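Local coordinates for protein SAM-dependent O-methyltransferase (Leptospira interrogans, PDB 2HNK) that probably transfers a methyl group from S-adenosylmethionine to a hydroxyl of its substrate, and binds S-adenosylhomocysteine in a Rossmann-like fold, at residues S45-L55 against V219-L227; K87-T98 against K113-T124. All blocks are in the same frame, centred on the assembly; numbering follows the deposited sequence.

Interaction 1: S45-L55 against V219-L227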
loop_
_atom_site.group_PDB
_atom_site.type_symbol
_atom_site.label_atom_id
_atom_site.label_comp_id
_atom_site.label_asym_id
_atom_site.label_seq_id
_atom_site.Cartn_x
_atom_site.Cartn_y
_atom_site.Cartn_z
ATOM N N SER C 45 -5.430 7.781 -11.825
ATOM C CA SER C 45 -6.590 6.909 -11.994
ATOM C C SER C 45 -7.416 6.881 -10.697
ATOM O O SER C 45 -6.889 7.190 -9.621
ATOM C CB SER C 45 -6.121 5.494 -12.340
ATOM O OG SER C 45 -5.081 5.078 -11.467
ATOM N N PRO C 46 -8.715 6.539 -10.795
ATOM C CA PRO C 46 -9.515 6.330 -9.584
ATOM C C PRO C 46 -9.033 5.150 -8.720
ATOM O O PRO C 46 -9.194 5.179 -7.506
ATOM C CB PRO C 46 -10.930 6.088 -10.124
ATOM C CG PRO C 46 -10.756 5.733 -11.541
ATOM C CD PRO C 46 -9.517 6.387 -12.021
ATOM N N GLU C 47 -8.451 4.138 -9.358
ATOM C CA GLU C 47 -7.764 3.046 -8.678
ATOM C C GLU C 47 -6.616 3.573 -7.819
ATOM O O GLU C 47 -6.498 3.223 -6.649
ATOM C CB GLU C 47 -7.221 2.026 -9.688
ATOM C CG GLU C 47 -8.266 1.188 -10.437
ATOM C CD GLU C 47 -8.867 1.890 -11.650
ATOM O OE1 GLU C 47 -9.746 1.279 -12.302
ATOM O OE2 GLU C 47 -8.474 3.043 -11.954
ATOM N N GLU C 48 -5.759 4.405 -8.406
ATOM C CA GLU C 48 -4.686 5.007 -7.631
ATOM C C GLU C 48 -5.248 5.867 -6.497
ATOM O O GLU C 48 -4.735 5.830 -5.385
ATOM C CB GLU C 48 -3.724 5.813 -8.496
ATOM C CG GLU C 48 -2.699 6.548 -7.646
ATOM C CD GLU C 48 -1.603 7.224 -8.426
ATOM O OE1 GLU C 48 -0.656 7.677 -7.774
ATOM O OE2 GLU C 48 -1.671 7.298 -9.668
ATOM N N GLY C 49 -6.307 6.618 -6.793
ATOM C CA GLY C 49 -7.047 7.367 -5.781
ATOM C C GLY C 49 -7.409 6.530 -4.564
ATOM O O GLY C 49 -7.126 6.920 -3.427
ATOM N N GLN C 50 -7.999 5.362 -4.818
ATOM C CA GLN C 50 -8.401 4.422 -3.768
ATOM C C GLN C 50 -7.219 3.870 -2.982
ATOM O O GLN C 50 -7.319 3.627 -1.766
ATOM C CB GLN C 50 -9.230 3.271 -4.352
ATOM C CG GLN C 50 -10.718 3.487 -4.283
ATOM C CD GLN C 50 -11.209 3.640 -2.864
ATOM O OE1 GLN C 50 -11.543 4.745 -2.439
ATOM N NE2 GLN C 50 -11.234 2.539 -2.109
ATOM N N PHE C 51 -6.115 3.666 -3.694
ATOM C CA PHE C 51 -4.860 3.245 -3.102
ATOM C C PHE C 51 -4.364 4.294 -2.101
ATOM O O PHE C 51 -4.005 3.959 -0.975
ATOM C CB PHE C 51 -3.847 2.981 -4.223
ATOM C CG PHE C 51 -2.525 2.422 -3.757
ATOM C CD1 PHE C 51 -2.464 1.240 -3.015
ATOM C CD2 PHE C 51 -1.334 3.059 -4.105
ATOM C CE1 PHE C 51 -1.248 0.721 -2.607
ATOM C CE2 PHE C 51 -0.111 2.543 -3.696
ATOM C CZ PHE C 51 -0.071 1.368 -2.946
ATOM N N LEU C 52 -4.373 5.561 -2.513
ATOM C CA LEU C 52 -3.998 6.678 -1.635
ATOM C C LEU C 52 -4.952 6.773 -0.434
ATOM O O LEU C 52 -4.523 6.983 0.695
ATOM C CB LEU C 52 -3.966 8.003 -2.412
ATOM C CG LEU C 52 -3.039 8.106 -3.638
ATOM C CD1 LEU C 52 -3.201 9.451 -4.345
ATOM C CD2 LEU C 52 -1.580 7.852 -3.281
ATOM N N ASN C 53 -6.244 6.598 -0.705
ATOM C CA ASN C 53 -7.265 6.572 0.326
ATOM C C ASN C 53 -6.960 5.526 1.409
ATOM O O ASN C 53 -6.823 5.875 2.580
ATOM C CB ASN C 53 -8.652 6.364 -0.304
ATOM C CG ASN C 53 -9.788 6.577 0.687
ATOM O OD1 ASN C 53 -10.045 5.737 1.539
ATOM N ND2 ASN C 53 -10.481 7.699 0.563
ATOM N N ILE C 54 -6.802 4.262 1.012
ATOM C CA ILE C 54 -6.548 3.191 1.976
ATOM C C ILE C 54 -5.238 3.395 2.749
ATOM O O ILE C 54 -5.185 3.193 3.965
ATOM C CB ILE C 54 -6.657 1.764 1.335
ATOM C CG1 ILE C 54 -7.010 0.719 2.390
ATOM C CG2 ILE C 54 -5.384 1.345 0.600
ATOM C CD1 ILE C 54 -8.423 0.227 2.296
ATOM N N LEU C 55 -4.194 3.816 2.040
ATOM C CA LEU C 55 -2.901 4.097 2.658
ATOM C C LEU C 55 -2.982 5.196 3.712
ATOM O O LEU C 55 -2.329 5.112 4.745
ATOM C CB LEU C 55 -1.875 4.478 1.596
ATOM C CG LEU C 55 -0.750 3.528 1.159
ATOM C CD1 LEU C 55 -0.994 2.045 1.421
ATOM C CD2 LEU C 55 -0.410 3.785 -0.321
ATOM N N VAL C 219 5.703 0.158 -6.244
ATOM C CA VAL C 219 4.495 -0.560 -6.613
ATOM C C VAL C 219 4.156 -0.252 -8.070
ATOM O O VAL C 219 4.039 0.914 -8.433
ATOM C CB VAL C 219 3.321 -0.122 -5.691
ATOM C CG1 VAL C 219 2.054 -0.908 -5.992
ATOM C CG2 VAL C 219 3.712 -0.257 -4.229
ATOM N N PRO C 220 4.004 -1.293 -8.915
ATOM C CA PRO C 220 3.685 -1.007 -10.317
ATOM C C PRO C 220 2.206 -0.676 -10.549
ATOM O O PRO C 220 1.546 -1.260 -11.414
ATOM C CB PRO C 220 4.126 -2.280 -11.048
ATOM C CG PRO C 220 3.975 -3.375 -10.028
ATOM C CD PRO C 220 4.160 -2.741 -8.661
ATOM N N ILE C 221 1.694 0.268 -9.773
ATOM C CA ILE C 221 0.354 0.781 -9.999
ATOM C C ILE C 221 0.474 2.129 -10.722
ATOM O O ILE C 221 1.409 2.901 -10.460
ATOM C CB ILE C 221 -0.482 0.865 -8.676
ATOM C CG1 ILE C 221 -1.951 1.205 -8.973
ATOM C CG2 ILE C 221 0.140 1.849 -7.683
ATOM C CD1 ILE C 221 -2.842 1.276 -7.738
ATOM N N ALA C 222 -0.455 2.392 -11.636
ATOM C CA ALA C 222 -0.433 3.600 -12.466
ATOM C C ALA C 222 0.910 3.732 -13.201
ATOM O O ALA C 222 1.286 2.832 -13.948
ATOM C CB ALA C 222 -0.759 4.838 -11.640
ATOM N N ASP C 223 1.630 4.830 -12.978
ATOM C CA ASP C 223 2.929 5.064 -13.616
ATOM C C ASP C 223 4.090 4.790 -12.648
ATOM O O ASP C 223 5.162 5.409 -12.741
ATOM C CB ASP C 223 2.981 6.504 -14.145
ATOM C CG ASP C 223 4.169 6.758 -15.065
ATOM O OD1 ASP C 223 4.534 5.864 -15.861
ATOM O OD2 ASP C 223 4.736 7.860 -14.979
ATOM N N GLY C 224 3.867 3.852 -11.724
ATOM C CA GLY C 224 4.804 3.558 -10.644
ATOM C C GLY C 224 4.495 4.425 -9.441
ATOM O O GLY C 224 4.349 5.641 -9.560
ATOM N N VAL C 225 4.359 3.793 -8.279
ATOM C CA VAL C 225 4.161 4.526 -7.028
ATOM C C VAL C 225 5.100 3.956 -5.965
ATOM O O VAL C 225 5.016 2.768 -5.625
ATOM C CB VAL C 225 2.688 4.475 -6.532
ATOM C CG1 VAL C 225 2.540 5.274 -5.254
ATOM C CG2 VAL C 225 1.715 5.012 -7.591
ATOM N N SER C 226 6.000 4.800 -5.461
ATOM C CA SER C 226 6.932 4.392 -4.424
ATOM C C SER C 226 6.398 4.715 -3.061
ATOM O O SER C 226 5.976 5.840 -2.797
ATOM C CB SER C 226 8.301 5.048 -4.599
ATOM O OG SER C 226 9.058 4.340 -5.552
ATOM N N LEU C 227 6.416 3.707 -2.200
ATOM C CA LEU C 227 6.076 3.881 -0.800
ATOM C C LEU C 227 7.393 3.973 -0.061
ATOM O O LEU C 227 8.143 2.997 0.001
ATOM C CB LEU C 227 5.236 2.699 -0.308
ATOM C CG LEU C 227 3.918 2.481 -1.072
ATOM C CD1 LEU C 227 3.143 1.304 -0.514
ATOM C CD2 LEU C 227 3.059 3.757 -1.078
#
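Phe51, in the middle of helix 46-55, meets four aliphatic side chains of the antiparallel hairpin that ends the chain's sheet, and this apolar packing carries most of the contact. With CG anti to the backbone N (chi1 -175°), the ring is swung off the helix and into the hairpin. Ile221 crosses its base: Phe51 CB lies 4.0 Å from Ile221 CD1, while Ile221 CG2 approaches the CD2-CE2 side obliquely. Val225 CG1 sits at the ring's edge, close to its plane, 4.1 Å from Phe51 CE2. At the far end, Phe51 CZ comes 4.0 Å from Leu227 CD1, with Val219 CG2 also nearby. One turn later in the helix, Leu55 lays its CD2 over a face of the Phe51 ring, offset toward the rim, and the same methyl meets Leu227 CD2 tip to tip at 3.6 Å.

Polar groups contribute differently, for no hydrogen bond joins the two segments. The extended side chain of Glu48 (chi1 174°) ends against two methyl groups, OE2 standing 3.3 Å from Ala222 CB and OE1 3.6 Å from Val225 CG2. Within the helical segment, Ser45 serves as N-cap, its OG accepting from Glu48 N at 3.2 Å. The hairpin folds back through a type II' turn from Ile221 to Gly224, held by Gly224 N to Ile221 O, which places Ala222 beside the first helical turn.

The second subunit closes over this region as well: its Asn5 accepts a hydrogen bond from Ala222 N, and its Val219 packs on Val219. The Glu48 carboxylate, with OE1 also close to OD1 of Asp180, meets the hairpin only at carbon atoms, so cohesion between helix and hairpin rests on hydrophobic packing.

Interaction 2: K87-T98 against K113-T124; sequences KILCCDVSEEWT and KIFLKLGSALET. With SAH (S-adenosyl-L-homocysteine), chain O.
Ile88 and Ile114 stand as neighbours on one face of the sheet, where two parallel strands of a Rossmann-like beta-alpha-beta unit pair; helix 95-107 makes the crossover. The tight part is the paired backbone. Ile88 N donates to Lys113 O, Ile88 O accepts from Phe115 N, and Cys90 N reaches Phe115 O at 2.7 Å, nearly straight (175°). Lys117 N to Cys90 O continues the series. Leu89 CD1 packs on Phe115 CB, 3.8 Å away, and Leu116 CD1 on Cys90 CB. Phe115 holds CG anti to its carbonyl carbon (chi1 -63°), bringing ring atom CE1 to 3.7 Å from Lys87 CB.

Toward the carboxyl ends the pairing becomes less regular and more of the contact meets solvent. Gly119 N still bonds Asp92 O, but at 142°, with the donor tilted off the carbonyl plane. Exposed Val93 and Glu95 border this side; beneath them Leu118 CD2 still packs closely, 3.3 Å from buried Thr98 OG1, itself bonded to Ser94 O.

The carboxyl ends and the turns after them hold S-adenosylhomocysteine, the cofactor's product. Asp92 grips its ribose, OD1 taking O2' and OD2 taking O3', each at 3.1 Å. Backbone N atoms of Thr69 and Phe70 also bond OD2, and Ser94 N meets the anti lone pair of OD1 in an Asx turn, fixing the carboxylate's rotation. Val93 CG1 lies against the adenine, whose N1 accepts from Ala121 N at 3.1 Å.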
loop_
_atom_site.group_PDB
_atom_site.type_symbol
_atom_site.label_atom_id
_atom_site.label_comp_id
_atom_site.label_asym_id
_atom_site.label_seq_id
_atom_site.Cartn_x
_atom_site.Cartn_y
_atom_site.Cartn_z
ATOM N N LYS C 87 -5.889 16.899 8.479
ATOM C CA LYS C 87 -5.732 18.037 7.571
ATOM C C LYS C 87 -4.656 17.822 6.497
ATOM O O LYS C 87 -3.674 17.127 6.735
ATOM C CB LYS C 87 -5.433 19.300 8.378
ATOM C CG LYS C 87 -6.564 19.694 9.323
ATOM C CD LYS C 87 -6.060 20.604 10.430
ATOM C CE LYS C 87 -7.158 20.852 11.450
ATOM N NZ LYS C 87 -6.821 22.018 12.318
ATOM N N ILE C 88 -4.855 18.433 5.327
ATOM C CA ILE C 88 -3.887 18.360 4.215
ATOM C C ILE C 88 -3.491 19.749 3.692
ATOM O O ILE C 88 -4.352 20.593 3.446
ATOM C CB ILE C 88 -4.399 17.441 3.042
ATOM C CG1 ILE C 88 -3.433 17.468 1.845
ATOM C CG2 ILE C 88 -5.818 17.801 2.620
ATOM C CD1 ILE C 88 -3.757 16.467 0.737
ATOM N N LEU C 89 -2.189 19.982 3.546
ATOM C CA LEU C 89 -1.684 21.142 2.814
ATOM C C LEU C 89 -1.331 20.771 1.371
ATOM O O LEU C 89 -0.578 19.827 1.130
ATOM C CB LEU C 89 -0.462 21.755 3.516
ATOM C CG LEU C 89 0.334 22.838 2.769
ATOM C CD1 LEU C 89 -0.484 24.095 2.544
ATOM C CD2 LEU C 89 1.615 23.192 3.508
ATOM N N CYS C 90 -1.881 21.536 0.430
ATOM C CA CYS C 90 -1.625 21.368 -0.994
ATOM C C CYS C 90 -0.736 22.478 -1.534
ATOM O O CYS C 90 -1.003 23.658 -1.311
ATOM C CB CYS C 90 -2.943 21.378 -1.760
ATOM S SG CYS C 90 -3.984 19.980 -1.406
ATOM N N CYS C 91 0.317 22.087 -2.245
ATOM C CA CYS C 91 1.275 23.025 -2.828
ATOM C C CYS C 91 1.212 22.910 -4.334
ATOM O O CYS C 91 1.389 21.817 -4.889
ATOM C CB CYS C 91 2.705 22.694 -2.393
ATOM S SG CYS C 91 2.954 22.525 -0.629
ATOM N N ASP C 92 0.964 24.037 -4.993
ATOM C CA ASP C 92 0.893 24.087 -6.443
ATOM C C ASP C 92 1.264 25.488 -6.899
ATOM O O ASP C 92 1.067 26.463 -6.163
ATOM C CB ASP C 92 -0.515 23.722 -6.924
ATOM C CG ASP C 92 -0.528 23.145 -8.339
ATOM O OD1 ASP C 92 -0.481 23.923 -9.315
ATOM O OD2 ASP C 92 -0.605 21.910 -8.480
ATOM N N VAL C 93 1.811 25.581 -8.106
ATOM C CA VAL C 93 2.152 26.865 -8.714
ATOM C C VAL C 93 0.976 27.525 -9.430
ATOM O O VAL C 93 1.043 28.713 -9.753
ATOM C CB VAL C 93 3.315 26.723 -9.730
ATOM C CG1 VAL C 93 4.622 26.480 -9.007
ATOM C CG2 VAL C 93 3.032 25.611 -10.749
ATOM N N SER C 94 -0.093 26.766 -9.675
ATOM C CA SER C 94 -1.146 27.203 -10.598
ATOM C C SER C 94 -2.443 27.627 -9.919
ATOM O O SER C 94 -3.130 26.804 -9.291
ATOM C CB SER C 94 -1.428 26.119 -11.644
ATOM O OG SER C 94 -2.600 26.416 -12.383
ATOM N N GLU C 95 -2.778 28.909 -10.063
ATOM C CA GLU C 95 -4.052 29.434 -9.577
ATOM C C GLU C 95 -5.200 28.819 -10.365
ATOM O O GLU C 95 -6.204 28.397 -9.788
ATOM C CB GLU C 95 -4.110 30.961 -9.702
ATOM C CG GLU C 95 -5.214 31.611 -8.853
ATOM C CD GLU C 95 -5.926 32.769 -9.558
ATOM O OE1 GLU C 95 -7.126 32.998 -9.267
ATOM O OE2 GLU C 95 -5.300 33.447 -10.408
ATOM N N GLU C 96 -5.029 28.783 -11.685
ATOM C CA GLU C 96 -6.025 28.281 -12.615
ATOM C C GLU C 96 -6.500 26.864 -12.273
ATOM O O GLU C 96 -7.701 26.620 -12.166
ATOM C CB GLU C 96 -5.477 28.322 -14.043
ATOM C CG GLU C 96 -6.455 27.823 -15.094
ATOM C CD GLU C 96 -5.951 28.005 -16.519
ATOM O OE1 GLU C 96 -4.735 27.835 -16.756
ATOM O OE2 GLU C 96 -6.774 28.305 -17.413
ATOM N N TRP C 97 -5.555 25.945 -12.102
ATOM C CA TRP C 97 -5.886 24.539 -11.868
ATOM C C TRP C 97 -6.374 24.275 -10.465
ATOM O O TRP C 97 -7.266 23.454 -10.269
ATOM C CB TRP C 97 -4.708 23.637 -12.200
ATOM C CG TRP C 97 -4.416 23.618 -13.656
ATOM C CD1 TRP C 97 -5.316 23.776 -14.680
ATOM C CD2 TRP C 97 -3.142 23.413 -14.270
ATOM N NE1 TRP C 97 -4.674 23.689 -15.894
ATOM C CE2 TRP C 97 -3.340 23.460 -15.671
ATOM C CE3 TRP C 97 -1.855 23.177 -13.775
ATOM C CZ2 TRP C 97 -2.294 23.293 -16.581
ATOM C CZ3 TRP C 97 -0.810 23.010 -14.684
ATOM C CH2 TRP C 97 -1.039 23.071 -16.073
ATOM N N THR C 98 -5.815 24.986 -9.492
ATOM C CA THR C 98 -6.276 24.835 -8.123
ATOM C C THR C 98 -7.633 25.511 -7.905
ATOM O O THR C 98 -8.334 25.197 -6.937
ATOM C CB THR C 98 -5.216 25.265 -7.075
ATOM O OG1 THR C 98 -4.898 26.652 -7.233
ATOM C CG2 THR C 98 -3.945 24.423 -7.233
ATOM N N LYS C 113 -10.867 20.900 5.811
ATOM C CA LYS C 113 -9.712 20.006 5.995
ATOM C C LYS C 113 -8.503 20.400 5.157
ATOM O O LYS C 113 -7.421 19.863 5.359
ATOM C CB LYS C 113 -10.110 18.569 5.635
ATOM C CG LYS C 113 -10.935 17.852 6.697
ATOM C CD LYS C 113 -11.656 16.640 6.109
ATOM C CE LYS C 113 -11.529 15.435 7.014
ATOM N NZ LYS C 113 -12.261 14.257 6.464
ATOM N N ILE C 114 -8.686 21.329 4.218
ATOM C CA ILE C 114 -7.686 21.591 3.180
ATOM C C ILE C 114 -7.059 22.979 3.272
ATOM O O ILE C 114 -7.770 23.976 3.435
ATOM C CB ILE C 114 -8.281 21.384 1.763
ATOM C CG1 ILE C 114 -8.864 19.976 1.627
ATOM C CG2 ILE C 114 -7.237 21.634 0.690
ATOM C CD1 ILE C 114 -9.704 19.779 0.398
ATOM N N PHE C 115 -5.729 23.015 3.147
ATOM C CA PHE C 115 -4.920 24.230 3.179
ATOM C C PHE C 115 -4.186 24.386 1.848
ATOM O O PHE C 115 -3.613 23.430 1.329
ATOM C CB PHE C 115 -3.885 24.150 4.305
ATOM C CG PHE C 115 -4.481 24.065 5.686
ATOM C CD1 PHE C 115 -5.200 22.937 6.092
ATOM C CD2 PHE C 115 -4.298 25.104 6.596
ATOM C CE1 PHE C 115 -5.747 22.862 7.366
ATOM C CE2 PHE C 115 -4.830 25.030 7.882
ATOM C CZ PHE C 115 -5.555 23.914 8.267
ATOM N N LEU C 116 -4.185 25.587 1.296
ATOM C CA LEU C 116 -3.538 25.812 0.009
ATOM C C LEU C 116 -2.466 26.891 0.106
ATOM O O LEU C 116 -2.682 27.946 0.703
ATOM C CB LEU C 116 -4.580 26.176 -1.056
ATOM C CG LEU C 116 -4.140 26.439 -2.504
ATOM C CD1 LEU C 116 -3.577 25.204 -3.172
ATOM C CD2 LEU C 116 -5.311 26.971 -3.299
ATOM N N LYS C 117 -1.304 26.596 -0.465
ATOM C CA LYS C 117 -0.253 27.569 -0.638
ATOM C C LYS C 117 0.232 27.545 -2.084
ATOM O O LYS C 117 0.903 26.603 -2.513
ATOM C CB LYS C 117 0.910 27.318 0.325
ATOM C CG LYS C 117 1.945 28.458 0.366
ATOM C CD LYS C 117 1.292 29.815 0.632
ATOM C CE LYS C 117 2.303 30.957 0.576
ATOM N NZ LYS C 117 2.829 31.155 -0.795
ATOM N N LEU C 118 -0.127 28.596 -2.818
ATOM C CA LEU C 118 0.330 28.803 -4.183
ATOM C C LEU C 118 1.734 29.369 -4.173
ATOM O O LEU C 118 2.101 30.136 -3.281
ATOM C CB LEU C 118 -0.604 29.762 -4.929
ATOM C CG LEU C 118 -2.053 29.314 -5.152
ATOM C CD1 LEU C 118 -2.902 30.507 -5.577
ATOM C CD2 LEU C 118 -2.171 28.155 -6.173
ATOM N N GLY C 119 2.510 28.990 -5.181
ATOM C CA GLY C 119 3.897 29.399 -5.294
ATOM C C GLY C 119 4.763 28.181 -5.515
ATOM O O GLY C 119 4.249 27.069 -5.640
ATOM N N SER C 120 6.075 28.406 -5.556
ATOM C CA SER C 120 7.082 27.356 -5.682
ATOM C C SER C 120 7.116 26.450 -4.449
ATOM O O SER C 120 7.200 26.938 -3.318
ATOM C CB SER C 120 8.456 28.001 -5.918
ATOM O OG SER C 120 9.488 27.328 -5.204
ATOM N N ALA C 121 7.054 25.135 -4.672
ATOM C CA ALA C 121 6.996 24.173 -3.567
ATOM C C ALA C 121 8.314 24.064 -2.801
ATOM O O ALA C 121 8.306 23.884 -1.580
ATOM C CB ALA C 121 6.537 22.816 -4.040
ATOM N N LEU C 122 9.441 24.190 -3.500
ATOM C CA LEU C 122 10.735 24.273 -2.808
ATOM C C LEU C 122 10.714 25.362 -1.730
ATOM O O LEU C 122 11.127 25.124 -0.597
ATOM C CB LEU C 122 11.890 24.492 -3.792
ATOM C CG LEU C 122 12.251 23.331 -4.737
ATOM C CD1 LEU C 122 13.291 23.777 -5.762
ATOM C CD2 LEU C 122 12.746 22.104 -3.987
ATOM N N GLU C 123 10.200 26.537 -2.087
ATOM C CA GLU C 123 10.032 27.651 -1.160
ATOM C C GLU C 123 9.024 27.377 -0.061
ATOM O O GLU C 123 9.289 27.651 1.109
ATOM C CB GLU C 123 9.540 28.876 -1.908
ATOM C CG GLU C 123 10.613 29.753 -2.474
ATOM C CD GLU C 123 10.035 31.084 -2.883
ATOM O OE1 GLU C 123 10.050 31.393 -4.101
ATOM O OE2 GLU C 123 9.528 31.799 -1.978
ATOM N N THR C 124 7.857 26.863 -0.446
ATOM C CA THR C 124 6.791 26.586 0.501
ATOM C C THR C 124 7.284 25.629 1.581
ATOM O O THR C 124 7.001 25.812 2.772
ATOM C CB THR C 124 5.548 26.035 -0.211
ATOM O OG1 THR C 124 5.059 27.020 -1.136
ATOM C CG2 THR C 124 4.449 25.691 0.792
HETATM N N SAH O . -1.891 15.351 -7.891
HETATM C CA SAH O . -2.551 15.794 -9.158
HETATM C CB SAH O . -1.559 15.726 -10.319
HETATM C CG SAH O . -0.368 16.679 -10.181
HETATM S SD SAH O . 0.155 17.252 -11.812
HETATM C C SAH O . -3.845 15.029 -9.484
HETATM O O SAH O . -4.562 15.366 -10.432
HETATM O OXT SAH O . -4.210 14.065 -8.814
HETATM C "C5'" SAH O . 1.487 18.308 -11.183
HETATM C "C4'" SAH O . 1.050 19.671 -10.656
HETATM O "O4'" SAH O . 2.140 20.258 -9.976
HETATM C "C3'" SAH O . 0.645 20.635 -11.758
HETATM O "O3'" SAH O . -0.633 21.145 -11.460
HETATM C "C2'" SAH O . 1.654 21.765 -11.725
HETATM O "O2'" SAH O . 1.010 23.015 -11.866
HETATM C "C1'" SAH O . 2.278 21.618 -10.340
HETATM N N9 SAH O . 3.688 22.061 -10.267
HETATM C C8 SAH O . 4.641 22.076 -11.262
HETATM N N7 SAH O . 5.795 22.575 -10.751
HETATM C C5 SAH O . 5.597 22.874 -9.444
HETATM C C6 SAH O . 6.419 23.404 -8.449
HETATM N N6 SAH O . 7.681 23.725 -8.706
HETATM N N1 SAH O . 5.913 23.607 -7.179
HETATM C C2 SAH O . 4.601 23.281 -6.886
HETATM N N3 SAH O . 3.789 22.756 -7.874
HETATM C C4 SAH O . 4.275 22.559 -9.131
#

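In the fold
Interactions 1 and 2 illustrate how one sheet can serve two distant purposes. Their centres are 21 Å apart, on opposite sides of the chain's centre, and their nearest atoms are about 9 Å from each other. Along the chain, residues 45-55 come first, both segments of interaction 2 follow, and 219-227 comes near the end, so the long-range closure brackets the local one. Interaction 2 joins the outermost parallel strand, 114-118, to strand 87-92; interaction 1 sets helix 46-59 against the antiparallel hairpin at the other edge. The first contact borders the second subunit, whereas the second, untouched by that subunit, shapes the nucleoside end of the cofactor pocket.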